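Serine/threonine-protein kinase Tel1 (Chaetomium thermophilum, PDB 6SKY) is a protein kinase that phosphorylates serine and threonine residues using ATP, and probably activates checkpoint signalling by sensing DNA damage. Local coordinates at residues 2431-2436 and 2619-2624; 2557-2562 and 2660-2665; 2647-2652 and 2776-2781. All coordinates share one frame; numbering follows the deposited sequence.

Contact 1: 2431-2436 and 2619-2624; sequences MNQLSS and DAIMEQ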
loop_
_atom_site.group_PDB
_atom_site.type_symbol
_atom_site.label_atom_id
_atom_site.label_comp_id
_atom_site.label_asym_id
_atom_site.label_seq_id
_atom_site.Cartn_x
_atom_site.Cartn_y
_atom_site.Cartn_z
ATOM N N MET A 2431 -16.154 15.328 34.840
ATOM C CA MET A 2431 -17.160 15.801 35.778
ATOM C C MET A 2431 -18.304 16.533 35.099
ATOM O O MET A 2431 -19.338 16.747 35.732
ATOM C CB MET A 2431 -16.519 16.705 36.823
ATOM C CG MET A 2431 -15.834 15.971 37.943
ATOM S SD MET A 2431 -16.986 15.198 39.074
ATOM C CE MET A 2431 -17.968 16.604 39.551
ATOM N N ASN A 2432 -18.152 16.925 33.838
ATOM C CA ASN A 2432 -19.280 17.495 33.118
ATOM C C ASN A 2432 -20.329 16.441 32.810
ATOM O O ASN A 2432 -21.523 16.745 32.805
ATOM C CB ASN A 2432 -18.806 18.148 31.828
ATOM C CG ASN A 2432 -18.339 19.559 32.032
ATOM O OD1 ASN A 2432 -18.965 20.329 32.749
ATOM N ND2 ASN A 2432 -17.232 19.913 31.397
ATOM N N GLN A 2433 -19.904 15.212 32.542
ATOM C CA GLN A 2433 -20.817 14.122 32.242
ATOM C C GLN A 2433 -21.317 13.421 33.488
ATOM O O GLN A 2433 -22.416 12.866 33.478
ATOM C CB GLN A 2433 -20.139 13.095 31.337
ATOM C CG GLN A 2433 -19.974 13.529 29.896
ATOM C CD GLN A 2433 -18.761 14.399 29.670
ATOM O OE1 GLN A 2433 -17.643 14.013 29.990
ATOM N NE2 GLN A 2433 -18.976 15.576 29.105
ATOM N N LEU A 2434 -20.531 13.418 34.557
ATOM C CA LEU A 2434 -20.948 12.739 35.773
ATOM C C LEU A 2434 -21.946 13.566 36.560
ATOM O O LEU A 2434 -22.950 13.038 37.034
ATOM C CB LEU A 2434 -19.734 12.421 36.634
ATOM C CG LEU A 2434 -18.820 11.325 36.109
ATOM C CD1 LEU A 2434 -17.594 11.225 36.965
ATOM C CD2 LEU A 2434 -19.554 10.018 36.091
ATOM N N SER A 2435 -21.687 14.856 36.714
ATOM C CA SER A 2435 -22.576 15.731 37.457
ATOM C C SER A 2435 -23.831 16.089 36.684
ATOM O O SER A 2435 -24.702 16.767 37.229
ATOM C CB SER A 2435 -21.836 17.005 37.860
ATOM O OG SER A 2435 -21.412 17.730 36.724
ATOM N N SER A 2436 -23.942 15.669 35.436
ATOM C CA SER A 2436 -25.152 15.888 34.663
ATOM C C SER A 2436 -26.158 14.764 34.820
ATOM O O SER A 2436 -27.323 14.942 34.459
ATOM C CB SER A 2436 -24.801 16.056 33.186
ATOM O OG SER A 2436 -25.888 15.715 32.358
ATOM N N ASP A 2619 -19.648 26.323 25.177
ATOM C CA ASP A 2619 -18.253 26.639 24.909
ATOM C C ASP A 2619 -17.317 25.771 25.730
ATOM O O ASP A 2619 -16.276 25.339 25.232
ATOM C CB ASP A 2619 -17.988 28.111 25.188
ATOM C CG ASP A 2619 -18.648 29.025 24.180
ATOM O OD1 ASP A 2619 -19.496 28.547 23.405
ATOM O OD2 ASP A 2619 -18.316 30.226 24.158
ATOM N N ALA A 2620 -17.671 25.493 26.985
ATOM C CA ALA A 2620 -16.803 24.691 27.840
ATOM C C ALA A 2620 -16.779 23.234 27.405
ATOM O O ALA A 2620 -15.712 22.608 27.357
ATOM C CB ALA A 2620 -17.257 24.805 29.287
ATOM N N ILE A 2621 -17.944 22.676 27.079
ATOM C CA ILE A 2621 -18.009 21.314 26.567
ATOM C C ILE A 2621 -17.198 21.182 25.289
ATOM O O ILE A 2621 -16.438 20.222 25.113
ATOM C CB ILE A 2621 -19.474 20.908 26.346
ATOM C CG1 ILE A 2621 -20.197 20.743 27.672
ATOM C CG2 ILE A 2621 -19.545 19.632 25.592
ATOM C CD1 ILE A 2621 -19.752 19.558 28.428
ATOM N N MET A 2622 -17.336 22.135 24.374
ATOM C CA MET A 2622 -16.616 22.002 23.118
ATOM C C MET A 2622 -15.125 22.240 23.287
ATOM O O MET A 2622 -14.326 21.613 22.589
ATOM C CB MET A 2622 -17.199 22.937 22.073
ATOM C CG MET A 2622 -18.535 22.474 21.553
ATOM S SD MET A 2622 -18.626 20.681 21.388
ATOM C CE MET A 2622 -17.532 20.395 20.010
ATOM N N GLU A 2623 -14.722 23.117 24.200
ATOM C CA GLU A 2623 -13.302 23.254 24.491
ATOM C C GLU A 2623 -12.730 21.947 25.019
ATOM O O GLU A 2623 -11.620 21.551 24.645
ATOM C CB GLU A 2623 -13.090 24.392 25.484
ATOM C CG GLU A 2623 -11.654 24.605 25.902
ATOM C CD GLU A 2623 -10.764 24.996 24.752
ATOM O OE1 GLU A 2623 -11.210 25.777 23.897
ATOM O OE2 GLU A 2623 -9.619 24.518 24.692
ATOM N N GLN A 2624 -13.493 21.239 25.851
ATOM C CA GLN A 2624 -13.030 19.950 26.360
ATOM C C GLN A 2624 -12.921 18.909 25.252
ATOM O O GLN A 2624 -11.958 18.133 25.210
ATOM C CB GLN A 2624 -13.973 19.470 27.450
ATOM C CG GLN A 2624 -13.622 18.139 28.025
ATOM C CD GLN A 2624 -14.803 17.491 28.688
ATOM O OE1 GLN A 2624 -14.664 16.513 29.415
ATOM N NE2 GLN A 2624 -15.982 18.029 28.433
#
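Asn2432 and Gln2433, on the short helix 2431-2434 of the FAT region, face Ile2621 and Gln2624 on helix 2616-2632, which lies between strands of the kinase N-lobe sheet in sequence, as helix C does in protein kinases. The contact therefore joins the alpha-solenoid part of this PI3K-related kinase to its catalytic part.

The apolar share rests on one methyl group. Ile2621 CD1 lies 3.8 Å from Asn2432 CB and 3.9 Å from Asn2432 CG, so it lies against CB and the amide carbon, the two side chains running alongside each other with opposite senses. The same methyl is 4.1 Å from Gln2433 NE2, which gives it a second amide as neighbour.

The polar share is a cluster of three amides. Gln2624 reaches over extended, its CG anti to the backbone N (chi1 178°), while Gln2433 bends at its second torsion (chi2 83°). Their amides arrive from opposite directions with planes only 19° apart, whereas the Asn2432 amide is turned much more steeply to that of Gln2624. Asn2432 OD1 has a weak hydrogen bond with His2467, and the backbone carbonyl O of Asn2432 has another weak one with Arg2617, near the start of the kinase helix.

Further hydrogen bonds hold the FAT segment itself and tie it to its surroundings. Ser2436 OG is bonded to Asp2845 and Thr2846, and Met2431 O accepts two bonds from one residue, from the hydroxyl Ser2435 OG and, at 3.2 Å, from Ser2435 N.

Contact 2: 2557-2562 and 2660-2665; sequences PPTLQI and LIEFVS. With AGS (phosphothiophosphoric acid-adenylate ester), chain C.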
loop_
_atom_site.group_PDB
_atom_site.type_symbol
_atom_site.label_atom_id
_atom_site.label_comp_id
_atom_site.label_asym_id
_atom_site.label_seq_id
_atom_site.Cartn_x
_atom_site.Cartn_y
_atom_site.Cartn_z
ATOM N N PRO A 2557 -6.550 31.190 41.087
ATOM C CA PRO A 2557 -7.355 31.908 40.110
ATOM C C PRO A 2557 -8.296 30.953 39.405
ATOM O O PRO A 2557 -7.874 29.887 38.936
ATOM C CB PRO A 2557 -6.310 32.480 39.147
ATOM C CG PRO A 2557 -5.066 32.493 39.932
ATOM C CD PRO A 2557 -5.116 31.313 40.808
ATOM N N PRO A 2558 -9.582 31.278 39.333
ATOM C CA PRO A 2558 -10.547 30.300 38.823
ATOM C C PRO A 2558 -10.329 29.940 37.373
ATOM O O PRO A 2558 -10.817 28.895 36.934
ATOM C CB PRO A 2558 -11.893 30.998 39.029
ATOM C CG PRO A 2558 -11.618 32.101 39.963
ATOM C CD PRO A 2558 -10.233 32.538 39.699
ATOM N N THR A 2559 -9.601 30.757 36.620
ATOM C CA THR A 2559 -9.342 30.521 35.210
ATOM C C THR A 2559 -7.964 29.940 34.959
ATOM O O THR A 2559 -7.524 29.896 33.811
ATOM C CB THR A 2559 -9.499 31.817 34.433
ATOM O OG1 THR A 2559 -8.539 32.765 34.906
ATOM C CG2 THR A 2559 -10.874 32.374 34.633
ATOM N N LEU A 2560 -7.274 29.502 35.998
ATOM C CA LEU A 2560 -5.984 28.851 35.851
ATOM C C LEU A 2560 -6.192 27.364 35.617
ATOM O O LEU A 2560 -6.968 26.723 36.330
ATOM C CB LEU A 2560 -5.129 29.073 37.096
ATOM C CG LEU A 2560 -3.867 28.232 37.211
ATOM C CD1 LEU A 2560 -2.826 28.734 36.250
ATOM C CD2 LEU A 2560 -3.352 28.257 38.622
ATOM N N GLN A 2561 -5.497 26.818 34.628
ATOM C CA GLN A 2561 -5.593 25.400 34.311
ATOM C C GLN A 2561 -4.679 24.620 35.243
ATOM O O GLN A 2561 -3.454 24.749 35.176
ATOM C CB GLN A 2561 -5.224 25.156 32.854
ATOM C CG GLN A 2561 -5.827 26.166 31.904
ATOM C CD GLN A 2561 -5.732 25.738 30.460
ATOM O OE1 GLN A 2561 -5.247 26.479 29.613
ATOM N NE2 GLN A 2561 -6.206 24.537 30.170
ATOM N N ILE A 2562 -5.270 23.813 36.112
ATOM C CA ILE A 2562 -4.538 23.023 37.090
ATOM C C ILE A 2562 -4.445 21.596 36.580
ATOM O O ILE A 2562 -5.464 20.983 36.247
ATOM C CB ILE A 2562 -5.229 23.067 38.463
ATOM C CG1 ILE A 2562 -5.419 24.505 38.921
ATOM C CG2 ILE A 2562 -4.435 22.304 39.486
ATOM C CD1 ILE A 2562 -6.135 24.617 40.229
ATOM N N LEU A 2660 -16.615 32.846 33.991
ATOM C CA LEU A 2660 -15.270 33.390 33.951
ATOM C C LEU A 2660 -14.542 32.764 32.777
ATOM O O LEU A 2660 -14.449 31.538 32.685
ATOM C CB LEU A 2660 -14.517 33.099 35.241
ATOM C CG LEU A 2660 -15.175 33.551 36.528
ATOM C CD1 LEU A 2660 -14.307 33.149 37.673
ATOM C CD2 LEU A 2660 -15.351 35.037 36.491
ATOM N N ILE A 2661 -14.014 33.595 31.896
ATOM C CA ILE A 2661 -13.244 33.127 30.757
ATOM C C ILE A 2661 -11.805 33.569 30.935
ATOM O O ILE A 2661 -11.538 34.698 31.348
ATOM C CB ILE A 2661 -13.828 33.648 29.437
ATOM C CG1 ILE A 2661 -15.298 33.293 29.363
ATOM C CG2 ILE A 2661 -13.139 33.018 28.292
ATOM C CD1 ILE A 2661 -15.920 33.660 28.074
ATOM N N GLU A 2662 -10.881 32.670 30.644
ATOM C CA GLU A 2662 -9.468 32.988 30.746
ATOM C C GLU A 2662 -9.081 33.923 29.621
ATOM O O GLU A 2662 -9.286 33.607 28.448
ATOM C CB GLU A 2662 -8.645 31.714 30.680
ATOM C CG GLU A 2662 -7.177 31.932 30.800
ATOM C CD GLU A 2662 -6.388 30.714 30.396
ATOM O OE1 GLU A 2662 -5.974 30.638 29.225
ATOM O OE2 GLU A 2662 -6.185 29.824 31.243
ATOM N N PHE A 2663 -8.534 35.077 29.971
ATOM C CA PHE A 2663 -8.061 36.032 28.981
ATOM C C PHE A 2663 -6.672 35.598 28.545
ATOM O O PHE A 2663 -5.730 35.648 29.337
ATOM C CB PHE A 2663 -8.052 37.435 29.571
ATOM C CG PHE A 2663 -8.111 38.518 28.561
ATOM C CD1 PHE A 2663 -9.318 38.964 28.087
ATOM C CD2 PHE A 2663 -6.959 39.107 28.096
ATOM C CE1 PHE A 2663 -9.377 39.964 27.157
ATOM C CE2 PHE A 2663 -7.014 40.105 27.168
ATOM C CZ PHE A 2663 -8.223 40.534 26.699
ATOM N N VAL A 2664 -6.544 35.152 27.294
ATOM C CA VAL A 2664 -5.293 34.571 26.825
ATOM C C VAL A 2664 -4.220 35.649 26.782
ATOM O O VAL A 2664 -4.453 36.768 26.309
ATOM C CB VAL A 2664 -5.494 33.891 25.463
ATOM C CG1 VAL A 2664 -4.215 33.261 25.005
ATOM C CG2 VAL A 2664 -6.552 32.836 25.576
ATOM N N SER A 2665 -3.030 35.306 27.270
ATOM C CA SER A 2665 -2.103 36.273 27.846
ATOM C C SER A 2665 -1.701 37.412 26.923
ATOM O O SER A 2665 -2.087 38.559 27.164
ATOM C CB SER A 2665 -0.840 35.557 28.321
ATOM O OG SER A 2665 -1.162 34.430 29.115
HETATM P PG AGS C . -19.488 39.984 19.159
HETATM S S1G AGS C . -18.823 39.776 17.340
HETATM O O2G AGS C . -19.739 38.595 19.803
HETATM O O3G AGS C . -20.818 40.785 19.140
HETATM P PB AGS C . -17.169 40.025 20.531
HETATM O O1B AGS C . -16.808 38.931 19.612
HETATM O O2B AGS C . -16.127 41.132 20.671
HETATM O O3B AGS C . -18.469 40.753 20.039
HETATM P PA AGS C . -16.581 39.938 23.205
HETATM O O1A AGS C . -17.296 41.010 23.905
HETATM O O2A AGS C . -16.276 38.709 24.058
HETATM O O3A AGS C . -17.404 39.421 21.965
HETATM O "O5'" AGS C . -15.263 40.564 22.634
HETATM C "C5'" AGS C . -14.280 41.053 23.555
HETATM C "C4'" AGS C . -12.983 41.294 22.833
HETATM O "O4'" AGS C . -11.936 40.545 23.476
HETATM C "C3'" AGS C . -12.954 40.866 21.372
HETATM O "O3'" AGS C . -12.080 41.692 20.614
HETATM C "C2'" AGS C . -12.454 39.426 21.450
HETATM O "O2'" AGS C . -11.715 39.078 20.288
HETATM C "C1'" AGS C . -11.527 39.461 22.665
HETATM N N9 AGS C . -11.582 38.249 23.467
HETATM C C8 AGS C . -12.687 37.494 23.743
HETATM N N7 AGS C . -12.447 36.453 24.498
HETATM C C5 AGS C . -11.087 36.532 24.739
HETATM C C6 AGS C . -10.208 35.717 25.473
HETATM N N6 AGS C . -10.587 34.622 26.132
HETATM N N1 AGS C . -8.910 36.075 25.511
HETATM C C2 AGS C . -8.525 37.171 24.855
HETATM N N3 AGS C . -9.260 38.014 24.130
HETATM C C4 AGS C . -10.541 37.633 24.110
#
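Glu2662 O takes the N6 amino group of the nucleotide at 2.8 Å (N-H...O angle 144°), while the side chain of the same residue lies against Thr2559. This is the hinge of the kinase fold, where backbone groups read the adenine edge; Val2664 N completes the pair by donating to AGS N1 at 3.1 Å along a straighter line (160°).

Phe2663, between these two residues, projects its CG anti to the backbone N (chi1 -157°), which lays the ring against a face of the base. AGS C2 sits 3.6 Å above the ring plane, over its centre. With an alanine in place of this phenylalanine, that face of the adenine would probably lose its aromatic cover and the base gain play against the hinge.

Behind the hinge strand, away from the nucleotide, packs a type I turn running from Pro2557 to Leu2560. Thr2559 CB meets Glu2662 CB at 3.9 Å, and its methyl, Thr2559 CG2, rests 3.8 Å from Leu2660 CB, the two side chains crossing at about a right angle. Tyr2517 of helix 2507-2522 touches both Pro2558 and Leu2660. There the proline ring closes the contact, with Pro2558 CB 3.5 Å from Leu2660 CD1.

Contact 3: 2647-2652 and 2776-2781; sequences RTYKVL and VHIDLG. With AGS (phosphothiophosphoric acid-adenylate ester), chain C.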
loop_
_atom_site.group_PDB
_atom_site.type_symbol
_atom_site.label_atom_id
_atom_site.label_comp_id
_atom_site.label_asym_id
_atom_site.label_seq_id
_atom_site.Cartn_x
_atom_site.Cartn_y
_atom_site.Cartn_z
ATOM N N ARG A 2647 -4.178 25.233 20.779
ATOM C CA ARG A 2647 -3.991 25.973 22.013
ATOM C C ARG A 2647 -5.318 26.041 22.747
ATOM O O ARG A 2647 -6.350 26.346 22.147
ATOM C CB ARG A 2647 -3.473 27.378 21.717
ATOM C CG ARG A 2647 -2.039 27.435 21.260
ATOM C CD ARG A 2647 -1.105 27.481 22.443
ATOM N NE ARG A 2647 -1.487 28.543 23.363
ATOM C CZ ARG A 2647 -1.058 29.795 23.277
ATOM N NH1 ARG A 2647 -1.471 30.693 24.154
ATOM N NH2 ARG A 2647 -0.222 30.149 22.321
ATOM N N THR A 2648 -5.290 25.761 24.036
ATOM C CA THR A 2648 -6.496 25.708 24.842
ATOM C C THR A 2648 -6.612 26.945 25.721
ATOM O O THR A 2648 -5.643 27.665 25.956
ATOM C CB THR A 2648 -6.500 24.452 25.712
ATOM O OG1 THR A 2648 -5.268 24.369 26.432
ATOM C CG2 THR A 2648 -6.640 23.219 24.860
ATOM N N TYR A 2649 -7.827 27.199 26.185
ATOM C CA TYR A 2649 -8.063 28.176 27.231
ATOM C C TYR A 2649 -9.063 27.562 28.195
ATOM O O TYR A 2649 -9.418 26.389 28.078
ATOM C CB TYR A 2649 -8.496 29.531 26.652
ATOM C CG TYR A 2649 -9.869 29.619 26.039
ATOM C CD1 TYR A 2649 -10.734 30.621 26.411
ATOM C CD2 TYR A 2649 -10.280 28.743 25.062
ATOM C CE1 TYR A 2649 -11.972 30.728 25.861
ATOM C CE2 TYR A 2649 -11.523 28.843 24.508
ATOM C CZ TYR A 2649 -12.362 29.839 24.911
ATOM O OH TYR A 2649 -13.611 29.957 24.363
ATOM N N LYS A 2650 -9.506 28.331 29.176
ATOM C CA LYS A 2650 -10.337 27.797 30.242
ATOM C C LYS A 2650 -11.624 28.589 30.337
ATOM O O LYS A 2650 -11.593 29.799 30.555
ATOM C CB LYS A 2650 -9.600 27.825 31.574
ATOM C CG LYS A 2650 -10.454 27.408 32.725
ATOM C CD LYS A 2650 -9.807 26.316 33.507
ATOM C CE LYS A 2650 -10.572 26.057 34.769
ATOM N NZ LYS A 2650 -9.707 25.410 35.782
ATOM N N VAL A 2651 -12.747 27.906 30.177
ATOM C CA VAL A 2651 -14.064 28.480 30.390
ATOM C C VAL A 2651 -14.625 27.880 31.665
ATOM O O VAL A 2651 -14.542 26.667 31.875
ATOM C CB VAL A 2651 -15.007 28.215 29.204
ATOM C CG1 VAL A 2651 -16.201 29.111 29.281
ATOM C CG2 VAL A 2651 -14.286 28.422 27.907
ATOM N N LEU A 2652 -15.195 28.722 32.518
ATOM C CA LEU A 2652 -15.759 28.275 33.786
ATOM C C LEU A 2652 -17.150 28.864 33.919
ATOM O O LEU A 2652 -17.289 30.047 34.268
ATOM C CB LEU A 2652 -14.874 28.698 34.946
ATOM C CG LEU A 2652 -15.331 28.328 36.344
ATOM C CD1 LEU A 2652 -15.236 26.848 36.511
ATOM C CD2 LEU A 2652 -14.462 29.017 37.329
ATOM N N VAL A 2776 -4.962 31.179 18.219
ATOM C CA VAL A 2776 -5.817 30.601 19.243
ATOM C C VAL A 2776 -7.252 30.802 18.800
ATOM O O VAL A 2776 -7.640 31.909 18.429
ATOM C CB VAL A 2776 -5.575 31.239 20.623
ATOM C CG1 VAL A 2776 -6.186 30.400 21.718
ATOM C CG2 VAL A 2776 -4.100 31.437 20.866
ATOM N N HIS A 2777 -8.033 29.737 18.818
ATOM C CA HIS A 2777 -9.444 29.808 18.490
ATOM C C HIS A 2777 -10.254 29.711 19.770
ATOM O O HIS A 2777 -10.050 28.802 20.574
ATOM C CB HIS A 2777 -9.829 28.707 17.510
ATOM C CG HIS A 2777 -9.438 29.003 16.099
ATOM N ND1 HIS A 2777 -10.359 29.181 15.094
ATOM C CD2 HIS A 2777 -8.226 29.173 15.530
ATOM C CE1 HIS A 2777 -9.731 29.441 13.966
ATOM N NE2 HIS A 2777 -8.436 29.441 14.203
ATOM N N ILE A 2778 -11.144 30.674 19.966
ATOM C CA ILE A 2778 -11.984 30.757 21.143
ATOM C C ILE A 2778 -13.428 30.691 20.674
ATOM O O ILE A 2778 -13.706 30.688 19.482
ATOM C CB ILE A 2778 -11.714 32.039 21.947
ATOM C CG1 ILE A 2778 -12.017 33.263 21.107
ATOM C CG2 ILE A 2778 -10.278 32.102 22.356
ATOM C CD1 ILE A 2778 -11.696 34.521 21.769
ATOM N N ASP A 2779 -14.352 30.612 21.630
ATOM C CA ASP A 2779 -15.783 30.694 21.342
ATOM C C ASP A 2779 -16.214 29.544 20.428
ATOM O O ASP A 2779 -16.744 29.737 19.339
ATOM C CB ASP A 2779 -16.098 32.068 20.737
ATOM C CG ASP A 2779 -17.578 32.405 20.713
ATOM O OD1 ASP A 2779 -18.400 31.579 20.268
ATOM O OD2 ASP A 2779 -17.916 33.539 21.114
ATOM N N LEU A 2780 -15.983 28.325 20.907
ATOM C CA LEU A 2780 -16.092 27.122 20.093
ATOM C C LEU A 2780 -17.450 26.446 20.216
ATOM O O LEU A 2780 -17.543 25.226 20.091
ATOM C CB LEU A 2780 -14.987 26.135 20.465
ATOM C CG LEU A 2780 -13.534 26.551 20.272
ATOM C CD1 LEU A 2780 -12.639 25.479 20.795
ATOM C CD2 LEU A 2780 -13.240 26.794 18.827
ATOM N N GLY A 2781 -18.511 27.207 20.436
ATOM C CA GLY A 2781 -19.790 26.610 20.757
ATOM C C GLY A 2781 -20.667 26.223 19.588
ATOM O O GLY A 2781 -21.548 25.376 19.735
HETATM P PG AGS C . -19.488 39.984 19.159
HETATM S S1G AGS C . -18.823 39.776 17.340
HETATM O O2G AGS C . -19.739 38.595 19.803
HETATM O O3G AGS C . -20.818 40.785 19.140
HETATM P PB AGS C . -17.169 40.025 20.531
HETATM O O1B AGS C . -16.808 38.931 19.612
HETATM O O2B AGS C . -16.127 41.132 20.671
HETATM O O3B AGS C . -18.469 40.753 20.039
HETATM P PA AGS C . -16.581 39.938 23.205
HETATM O O1A AGS C . -17.296 41.010 23.905
HETATM O O2A AGS C . -16.276 38.709 24.058
HETATM O O3A AGS C . -17.404 39.421 21.965
HETATM O "O5'" AGS C . -15.263 40.564 22.634
HETATM C "C5'" AGS C . -14.280 41.053 23.555
HETATM C "C4'" AGS C . -12.983 41.294 22.833
HETATM O "O4'" AGS C . -11.936 40.545 23.476
HETATM C "C3'" AGS C . -12.954 40.866 21.372
HETATM O "O3'" AGS C . -12.080 41.692 20.614
HETATM C "C2'" AGS C . -12.454 39.426 21.450
HETATM O "O2'" AGS C . -11.715 39.078 20.288
HETATM C "C1'" AGS C . -11.527 39.461 22.665
HETATM N N9 AGS C . -11.582 38.249 23.467
HETATM C C8 AGS C . -12.687 37.494 23.743
HETATM N N7 AGS C . -12.447 36.453 24.498
HETATM C C5 AGS C . -11.087 36.532 24.739
HETATM C C6 AGS C . -10.208 35.717 25.473
HETATM N N6 AGS C . -10.587 34.622 26.132
HETATM N N1 AGS C . -8.910 36.075 25.511
HETATM C C2 AGS C . -8.525 37.171 24.855
HETATM N N3 AGS C . -9.260 38.014 24.130
HETATM C C4 AGS C . -10.541 37.633 24.110
#
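Tyr2649 reaches across to Ile2778 and to Asp2779, first residue of an Asp-Leu-Gly sequence that stands where many protein kinases have the DFG motif. From CB the ring turns in between the main-chain N and C (chi1 70°), which directs it to the other segment. Tyr2649 CD1 passes 4.0 Å from AGS N6. Further out, the Ile2778 methyl CG2 caps one face in a CH-pi contact, 4.0 Å from the Tyr2649 ring centroid and 10° off its normal, and Tyr2649 CZ meets Ile2778 CB at 3.7 Å. At the tip, Tyr2649 OH accepts a nearly straight hydrogen bond from Asp2779 N (2.9 Å, 170°). This bond fixes the backbone just where Asp2779 turns its carboxylate to the magnesium ion and to Arg2856. The isoleucine bridges protein and nucleotide, since its other branch ends with Ile2778 CD1 3.4 Å from AGS N7.

On strand 2775-2777, Val2776 CG2 lies over one face of the Arg2647 guanidinium, which forms a salt bridge with Asp2769. The tyrosine sits beside the adenine N6, touched by Ile2661 and Glu2662 of strand 2658-2662 and Glu2623 of helix 2616-2632, between the N-lobe sheet and the small sheet holding strand 2775-2777.

The three contacts lie on the same side of the chain's centre. Contacts 2 and 3 are closest, with centres about 10 Å apart; contact 1 lies about 13 Å from contact 3 and 16 Å from contact 2. Neighbouring antiparallel strands 2651-2655 and 2658-2662 join contacts 2 and 3 within one sheet, and both contacts touch the nucleotide. Helix 2616-2632 brings contact 1 against contact 3 through Glu2623. Along the chain contact 2 crosses both others, whereas contact 1 closes before contact 3 opens. A continuous path of packing therefore runs from the FAT region, through the N-lobe helix, to the nucleotide and magnesium site.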